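Local coordinates for protein polyhedrin (PDB 5A9C) that probably builds the crystalline polyhedra, the occlusion bodies in which an insect cypovirus is embedded, here as a form lacking the base domain, at residues 139-142 with 143-146. Residues are numbered along the deposited sequence; the frame is centred on the assembly and turned at random.
Sequences PLDE and HNTV
Asn144 reaches back over the turn to Asp141 and grips its backbone with two hydrogen bonds, one from the side chain and one from the main chain. Its CB packs 3.7 Å from CD1 of Leu140, and one bond further out CG passes beside the Asp141 carboxylate. At the tip the branches part. OD1 accepts the backbone N of Asp141 at 3.1 Å, in the carbonyl plane on a lone pair and almost straight (174°), while ND2 hydrogen-bonds to Thr100 O. With the amide nitrogen committed there, OD1 is left facing the turn, only 2.9 Å from Asp141 OD1. The carboxylate and amide planes are only 7° apart, and two acceptors this close would probably repel unless a proton lies between them. From the main chain, Asn144 N donates to Asp141 O at 3.1 Å, closing a type II beta turn with Glu142 and His143 at its corners. There Glu142, extended with CG anti to the backbone N (chi1 -170°), runs alongside His143 and lays CG over one face of the imidazole, displaced toward the rim, a CH-pi contact 3.7 Å from the ring centroid. CD1 of Leu140 also comes 4.2 Å from Val146 CG2, a looser apolar contact. The turn links strand 133-139, of the six-stranded antiparallel sheet, to the middle strand 145-151 of the three-stranded one; Leu140 and Asn144 rest on Ala99 of strand 96-100, and the His143 ring meets Trp68.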
ATOM      1  N   PRO A 139       5.519 -17.723  18.387  1.00 16.93           N
ATOM      2  CA  PRO A 139       4.215 -18.254  18.793  1.00 16.09           C
ATOM      3  C   PRO A 139       3.160 -17.149  18.835  1.00 21.44           C
ATOM      4  O   PRO A 139       3.462 -16.017  19.216  1.00 14.25           O
ATOM      5  CB  PRO A 139       4.482 -18.818  20.193  1.00 25.56           C
ATOM      6  CG  PRO A 139       5.709 -18.121  20.667  1.00 24.57           C
ATOM      7  CD  PRO A 139       6.534 -17.856  19.445  1.00 19.77           C
ATOM      8  N   LEU A 140       1.938 -17.480  18.431  1.00 16.21           N
ATOM      9  CA  LEU A 140       0.841 -16.518  18.442  1.00 19.28           C
ATOM     10  C   LEU A 140      -0.338 -17.056  19.243  1.00 24.96           C
ATOM     11  O   LEU A 140      -0.537 -18.266  19.331  1.00 25.23           O
ATOM     12  CB  LEU A 140       0.373 -16.199  17.015  1.00 17.42           C
ATOM     13  CG  LEU A 140       1.213 -15.335  16.064  1.00 24.16           C
ATOM     14  CD1 LEU A 140       1.725 -14.074  16.744  1.00 19.97           C
ATOM     15  CD2 LEU A 140       2.358 -16.109  15.472  1.00 37.42           C
ATOM     16  N   ASP A 141      -1.112 -16.156  19.839  1.00 24.34           N
ATOM     17  CA  ASP A 141      -2.390 -16.543  20.424  1.00 31.88           C
ATOM     18  C   ASP A 141      -3.507 -15.811  19.691  1.00 24.97           C
ATOM     19  O   ASP A 141      -3.241 -14.953  18.849  1.00 26.86           O
ATOM     20  CB  ASP A 141      -2.433 -16.292  21.936  1.00 55.83           C
ATOM     21  CG  ASP A 141      -2.193 -14.843  22.301  1.00 43.76           C
ATOM     22  OD1 ASP A 141      -2.685 -13.951  21.580  1.00 73.72           O
ATOM     23  OD2 ASP A 141      -1.511 -14.596  23.320  1.00 66.65           O
ATOM     24  N   GLU A 142      -4.751 -16.154  20.002  1.00 22.30           N
ATOM     25  CA  GLU A 142      -5.886 -15.673  19.225  1.00 26.08           C
ATOM     26  C   GLU A 142      -5.903 -14.155  19.067  1.00 29.08           C
ATOM     27  O   GLU A 142      -5.680 -13.412  20.024  1.00 28.71           O
ATOM     28  CB  GLU A 142      -7.205 -16.162  19.832  1.00 25.01           C
ATOM     29  CG  GLU A 142      -8.419 -15.900  18.955  1.00 71.20           C
ATOM     30  CD  GLU A 142      -9.688 -16.514  19.512  1.00 78.28           C
ATOM     31  OE1 GLU A 142      -9.626 -17.150  20.585  1.00 69.87           O
ATOM     32  OE2 GLU A 142     -10.751 -16.361  18.873  1.00 77.31           O
ATOM     33  N   HIS A 143      -6.156 -13.713  17.838  1.00 37.20           N
ATOM     34  CA  HIS A 143      -6.312 -12.296  17.515  1.00 40.56           C
ATOM     35  C   HIS A 143      -5.009 -11.497  17.466  1.00 33.71           C
ATOM     36  O   HIS A 143      -5.017 -10.320  17.100  1.00 30.69           O
ATOM     37  CB  HIS A 143      -7.329 -11.631  18.446  1.00 41.23           C
ATOM     38  CG  HIS A 143      -8.725 -12.140  18.270  1.00 62.15           C
ATOM     39  ND1 HIS A 143      -9.054 -13.092  17.328  1.00 70.81           N
ATOM     40  CD2 HIS A 143      -9.876 -11.832  18.910  1.00 70.99           C
ATOM     41  CE1 HIS A 143     -10.348 -13.347  17.397  1.00 69.40           C
ATOM     42  NE2 HIS A 143     -10.871 -12.597  18.350  1.00 71.07           N
ATOM     43  N   ASN A 144      -3.895 -12.125  17.834  1.00 24.20           N
ATOM     44  CA  ASN A 144      -2.591 -11.514  17.600  1.00 28.25           C
ATOM     45  C   ASN A 144      -2.492 -11.075  16.143  1.00 22.24           C
ATOM     46  O   ASN A 144      -3.105 -11.681  15.266  1.00 24.42           O
ATOM     47  CB  ASN A 144      -1.459 -12.502  17.901  1.00 28.94           C
ATOM     48  CG  ASN A 144      -0.784 -12.242  19.236  1.00 30.94           C
ATOM     49  OD1 ASN A 144      -0.411 -13.177  19.946  1.00 28.35           O
ATOM     50  ND2 ASN A 144      -0.616 -10.974  19.581  1.00 25.96           N
ATOM     51  N   THR A 145      -1.734 -10.016  15.886  1.00 18.37           N
ATOM     52  CA  THR A 145      -1.390  -9.649  14.518  1.00 16.28           C
ATOM     53  C   THR A 145       0.123  -9.673  14.365  1.00 23.79           C
ATOM     54  O   THR A 145       0.844  -9.747  15.356  1.00 19.46           O
ATOM     55  CB  THR A 145      -1.948  -8.266  14.121  1.00 19.08           C
ATOM     56  OG1 THR A 145      -1.675  -7.318  15.159  1.00 21.72           O
ATOM     57  CG2 THR A 145      -3.453  -8.343  13.884  1.00 19.29           C
ATOM     58  N   VAL A 146       0.600  -9.622  13.126  1.00 17.99           N
ATOM     59  CA  VAL A 146       2.030  -9.721  12.867  1.00 17.34           C
ATOM     60  C   VAL A 146       2.567  -8.527  12.079  1.00 15.10           C
ATOM     61  O   VAL A 146       1.983  -8.112  11.080  1.00 19.47           O
ATOM     62  CB  VAL A 146       2.373 -11.019  12.109  1.00 18.74           C
ATOM     63  CG1 VAL A 146       3.852 -11.053  11.761  1.00 18.54           C
ATOM     64  CG2 VAL A 146       1.975 -12.241  12.934  1.00 19.69           C
TER